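Local coordinates for protein IroE-like serine hydrolase (Shewanella oneidensis, PDB 3GFF) that probably hydrolyses ester bonds, as an IroE-like serine hydrolase of the esterase D family with an alpha/beta-hydrolase fold, at residues A[169-180]-A[215-223]. Residues are numbered along the deposited sequence; the frame is centred on the assembly and turned at random.
Sequences DTSLWFDSPHYL and YHKDLNLAF. With IMD (imidazole), chain D.
Two histidines share one carboxylate oxygen here: His-216 NE2 donates to Asp-169 OD2 at 2.8 Å, and His-247 ND1 hydrogen-bonds to the same atom. In this alpha/beta-hydrolase fold Asp-169 follows strand 164-168 and is probably the acid of a Ser-145, His-247, Asp-169 triad, which would make His-216, on helix 215-230, a second-shell partner. OD2 sits close to the plane of the His-216 ring and the bond is nearly straight (171°), yet it meets the oxygen from above the carboxylate plane, 65° out of it. At the other ring nitrogen, ND1 lies 2.7 Å from a water that also links His-216 O, Thr-170 O and Trp-173 N, giving each ring nitrogen a polar partner. A leucine here would probably strip Asp-169 of one of its two histidine partners and leave that water less firmly held. One turn on, Asn-220 ND2 bridges its own helix to the loop, donating to His-216 O and, 2.9 Å away and in the carbonyl plane, to Thr-170 O. Beside this polar cluster, Leu-219 CD2 packs against Trp-173 CA at 3.4 Å, and Leu-172 CD1 reaches Phe-223 CB. The indole turns its edge to His-216 and to the bound imidazole, probably from the crystallisation liquor. Set between its backbone N and carbonyl carbon (chi1 54°), Ser-176 OG donates to Trp-173 O while accepting from Tyr-215 OH at 2.7 Å.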
loop_
_atom_site.group_PDB
_atom_site.type_symbol
_atom_site.label_atom_id
_atom_site.label_comp_id
_atom_site.label_asym_id
_atom_site.label_seq_id
_atom_site.Cartn_x
_atom_site.Cartn_y
_atom_site.Cartn_z
ATOM N N ASP A 169 2.619 14.354 5.735
ATOM C CA ASP A 169 1.770 15.064 6.691
ATOM C C ASP A 169 2.597 15.649 7.801
ATOM O O ASP A 169 2.363 15.415 8.967
ATOM C CB ASP A 169 0.666 14.180 7.219
ATOM C CG ASP A 169 -0.619 14.942 7.417
ATOM O OD1 ASP A 169 -0.892 15.833 6.584
ATOM O OD2 ASP A 169 -1.352 14.637 8.371
ATOM N N THR A 170 3.576 16.432 7.398
ATOM C CA THR A 170 4.543 17.072 8.319
ATOM C C THR A 170 3.845 17.836 9.450
ATOM O O THR A 170 2.886 18.579 9.195
ATOM C CB THR A 170 5.408 18.059 7.537
ATOM O OG1 THR A 170 6.015 17.356 6.444
ATOM C CG2 THR A 170 6.509 18.717 8.432
ATOM N N SER A 171 4.334 17.644 10.676
ATOM C CA SER A 171 3.802 18.326 11.858
ATOM C C SER A 171 4.360 19.786 11.935
ATOM O O SER A 171 5.073 20.138 12.883
ATOM C CB SER A 171 4.198 17.534 13.113
ATOM O OG SER A 171 3.761 16.169 13.047
ATOM N N LEU A 172 4.023 20.606 10.938
ATOM C CA LEU A 172 4.458 21.998 10.854
ATOM C C LEU A 172 3.896 22.842 11.998
ATOM O O LEU A 172 4.393 23.937 12.265
ATOM C CB LEU A 172 4.062 22.630 9.492
ATOM C CG LEU A 172 4.737 22.077 8.216
ATOM C CD1 LEU A 172 4.196 22.763 6.901
ATOM C CD2 LEU A 172 6.226 22.298 8.300
ATOM N N TRP A 173 2.832 22.368 12.641
ATOM C CA TRP A 173 2.289 23.054 13.809
ATOM C C TRP A 173 3.314 23.132 14.969
ATOM O O TRP A 173 3.240 24.033 15.842
ATOM C CB TRP A 173 1.003 22.384 14.278
ATOM C CG TRP A 173 1.198 20.965 14.690
ATOM C CD1 TRP A 173 0.989 19.869 13.926
ATOM C CD2 TRP A 173 1.692 20.489 15.957
ATOM N NE1 TRP A 173 1.283 18.732 14.640
ATOM C CE2 TRP A 173 1.736 19.085 15.882
ATOM C CE3 TRP A 173 2.097 21.117 17.142
ATOM C CZ2 TRP A 173 2.162 18.290 16.940
ATOM C CZ3 TRP A 173 2.540 20.335 18.189
ATOM C CH2 TRP A 173 2.559 18.927 18.083
ATOM N N PHE A 174 4.313 22.247 14.955
ATOM C CA PHE A 174 5.247 22.235 16.048
ATOM C C PHE A 174 6.005 23.556 16.103
ATOM O O PHE A 174 6.573 24.004 15.107
ATOM C CB PHE A 174 6.199 21.051 16.008
ATOM C CG PHE A 174 7.165 21.060 17.141
ATOM C CD1 PHE A 174 6.790 20.616 18.375
ATOM C CD2 PHE A 174 8.408 21.618 16.989
ATOM C CE1 PHE A 174 7.654 20.676 19.439
ATOM C CE2 PHE A 174 9.287 21.668 18.043
ATOM C CZ PHE A 174 8.920 21.179 19.261
ATOM N N ASP A 175 5.972 24.184 17.278
ATOM C CA ASP A 175 6.641 25.451 17.534
ATOM C C ASP A 175 6.304 26.476 16.464
ATOM O O ASP A 175 7.175 27.247 16.047
ATOM C CB ASP A 175 8.155 25.239 17.682
ATOM C CG ASP A 175 8.896 26.508 18.120
ATOM O OD1 ASP A 175 8.259 27.405 18.697
ATOM O OD2 ASP A 175 10.119 26.614 17.914
ATOM N N SER A 176 5.043 26.475 16.030
ATOM C CA SER A 176 4.497 27.471 15.104
ATOM C C SER A 176 4.030 28.707 15.886
ATOM O O SER A 176 3.430 28.569 16.976
ATOM C CB SER A 176 3.316 26.933 14.300
ATOM O OG SER A 176 2.304 26.398 15.141
ATOM N N PRO A 177 4.206 29.907 15.290
ATOM C CA PRO A 177 4.715 30.176 13.931
ATOM C C PRO A 177 6.238 30.201 13.722
ATOM O O PRO A 177 6.685 30.287 12.587
ATOM C CB PRO A 177 4.150 31.583 13.647
ATOM C CG PRO A 177 4.144 32.245 14.963
ATOM C CD PRO A 177 3.871 31.160 15.992
ATOM N N HIS A 178 7.001 30.168 14.809
ATOM C CA HIS A 178 8.447 30.265 14.781
ATOM C C HIS A 178 9.179 29.327 13.825
ATOM O O HIS A 178 9.961 29.813 12.992
ATOM C CB HIS A 178 9.025 30.098 16.193
ATOM C CG HIS A 178 10.523 30.159 16.256
ATOM N ND1 HIS A 178 11.228 31.347 16.234
ATOM C CD2 HIS A 178 11.447 29.179 16.384
ATOM C CE1 HIS A 178 12.524 31.090 16.313
ATOM N NE2 HIS A 178 12.685 29.780 16.399
ATOM N N TYR A 179 9.006 28.011 13.950
ATOM C CA TYR A 179 9.758 27.131 13.064
ATOM C C TYR A 179 9.353 27.317 11.605
ATOM O O TYR A 179 10.188 27.412 10.718
ATOM C CB TYR A 179 9.741 25.640 13.485
ATOM C CG TYR A 179 10.526 24.800 12.502
ATOM C CD1 TYR A 179 11.888 25.010 12.338
ATOM C CD2 TYR A 179 9.892 23.851 11.677
ATOM C CE1 TYR A 179 12.595 24.325 11.424
ATOM C CE2 TYR A 179 10.618 23.127 10.758
ATOM C CZ TYR A 179 11.967 23.378 10.635
ATOM O OH TYR A 179 12.715 22.689 9.727
ATOM N N LEU A 180 8.064 27.380 11.372
ATOM C CA LEU A 180 7.531 27.532 10.037
ATOM C C LEU A 180 8.116 28.773 9.341
ATOM O O LEU A 180 8.380 28.718 8.161
ATOM C CB LEU A 180 6.004 27.606 10.126
ATOM C CG LEU A 180 5.222 27.816 8.835
ATOM C CD1 LEU A 180 5.494 26.663 7.845
ATOM C CD2 LEU A 180 3.738 27.939 9.166
ATOM N N TYR A 215 -6.120 23.201 11.817
ATOM C CA TYR A 215 -4.901 24.008 11.916
ATOM C C TYR A 215 -3.663 23.327 11.331
ATOM O O TYR A 215 -2.882 23.964 10.642
ATOM C CB TYR A 215 -4.665 24.367 13.388
ATOM C CG TYR A 215 -3.420 25.176 13.669
ATOM C CD1 TYR A 215 -3.453 26.558 13.609
ATOM C CD2 TYR A 215 -2.229 24.567 14.036
ATOM C CE1 TYR A 215 -2.337 27.310 13.875
ATOM C CE2 TYR A 215 -1.090 25.329 14.316
ATOM C CZ TYR A 215 -1.164 26.701 14.230
ATOM O OH TYR A 215 -0.086 27.503 14.518
ATOM N N HIS A 216 -3.474 22.048 11.645
ATOM C CA HIS A 216 -2.359 21.249 11.124
ATOM C C HIS A 216 -2.447 21.127 9.578
ATOM O O HIS A 216 -1.443 21.301 8.868
ATOM C CB HIS A 216 -2.362 19.877 11.846
ATOM C CG HIS A 216 -1.705 18.761 11.090
ATOM N ND1 HIS A 216 -0.348 18.710 10.833
ATOM C CD2 HIS A 216 -2.225 17.607 10.595
ATOM C CE1 HIS A 216 -0.072 17.590 10.197
ATOM N NE2 HIS A 216 -1.195 16.923 10.005
ATOM N N LYS A 217 -3.635 20.802 9.071
ATOM C CA LYS A 217 -3.841 20.684 7.623
ATOM C C LYS A 217 -3.601 22.026 6.918
ATOM O O LYS A 217 -2.916 22.081 5.892
ATOM C CB LYS A 217 -5.244 20.198 7.313
ATOM C CG LYS A 217 -5.581 20.233 5.818
ATOM C CD LYS A 217 -6.929 19.703 5.490
ATOM C CE LYS A 217 -8.021 20.645 5.809
ATOM N NZ LYS A 217 -9.160 20.291 4.901
ATOM N N ASP A 218 -4.133 23.102 7.485
ATOM C CA ASP A 218 -3.998 24.427 6.873
ATOM C C ASP A 218 -2.543 24.882 6.777
ATOM O O ASP A 218 -2.150 25.445 5.755
ATOM C CB ASP A 218 -4.889 25.462 7.580
ATOM C CG ASP A 218 -6.336 25.068 7.571
ATOM O OD1 ASP A 218 -6.708 24.310 6.660
ATOM O OD2 ASP A 218 -7.105 25.495 8.466
ATOM N N LEU A 219 -1.743 24.616 7.814
ATOM C CA LEU A 219 -0.293 24.899 7.788
ATOM C C LEU A 219 0.374 24.203 6.626
ATOM O O LEU A 219 1.225 24.805 5.971
ATOM C CB LEU A 219 0.405 24.488 9.103
ATOM C CG LEU A 219 0.629 25.599 10.154
ATOM C CD1 LEU A 219 -0.418 26.663 10.141
ATOM C CD2 LEU A 219 0.806 25.051 11.521
ATOM N N ASN A 220 -0.002 22.945 6.385
ATOM C CA ASN A 220 0.539 22.179 5.255
ATOM C C ASN A 220 0.152 22.708 3.872
ATOM O O ASN A 220 1.009 22.824 2.999
ATOM C CB ASN A 220 0.183 20.684 5.342
ATOM C CG ASN A 220 1.169 19.894 6.203
ATOM O OD1 ASN A 220 2.140 19.367 5.683
ATOM N ND2 ASN A 220 0.944 19.847 7.501
ATOM N N LEU A 221 -1.146 22.968 3.676
ATOM C CA LEU A 221 -1.673 23.447 2.405
ATOM C C LEU A 221 -1.123 24.821 1.986
ATOM O O LEU A 221 -0.907 25.068 0.797
ATOM C CB LEU A 221 -3.203 23.533 2.473
ATOM C CG LEU A 221 -4.025 22.249 2.556
ATOM C CD1 LEU A 221 -5.497 22.620 2.882
ATOM C CD2 LEU A 221 -3.937 21.453 1.266
ATOM N N ALA A 222 -0.953 25.708 2.968
ATOM C CA ALA A 222 -0.441 27.037 2.739
ATOM C C ALA A 222 1.043 27.036 2.417
ATOM O O ALA A 222 1.514 27.895 1.645
ATOM C CB ALA A 222 -0.726 27.957 3.975
ATOM N N PHE A 223 1.784 26.097 3.005
ATOM C CA PHE A 223 3.238 26.022 2.771
ATOM C C PHE A 223 3.500 25.462 1.370
ATOM O O PHE A 223 4.398 25.953 0.664
ATOM C CB PHE A 223 3.941 25.229 3.894
ATOM C CG PHE A 223 5.425 25.185 3.774
ATOM C CD1 PHE A 223 6.187 26.339 3.955
ATOM C CD2 PHE A 223 6.076 24.002 3.509
ATOM C CE1 PHE A 223 7.562 26.312 3.815
ATOM C CE2 PHE A 223 7.458 23.974 3.382
ATOM C CZ PHE A 223 8.193 25.131 3.550
HETATM N N1 IMD D . 1.121 15.498 14.775
HETATM C C2 IMD D . -0.037 15.787 14.119
HETATM N N3 IMD D . -1.064 15.105 14.706
HETATM C C4 IMD D . -0.548 14.364 15.725
HETATM C C5 IMD D . 0.832 14.621 15.772
HETATM O O HOH W 1 1.119 20.981 10.602
HETATM O O HOH W 2 3.855 17.551 4.655
#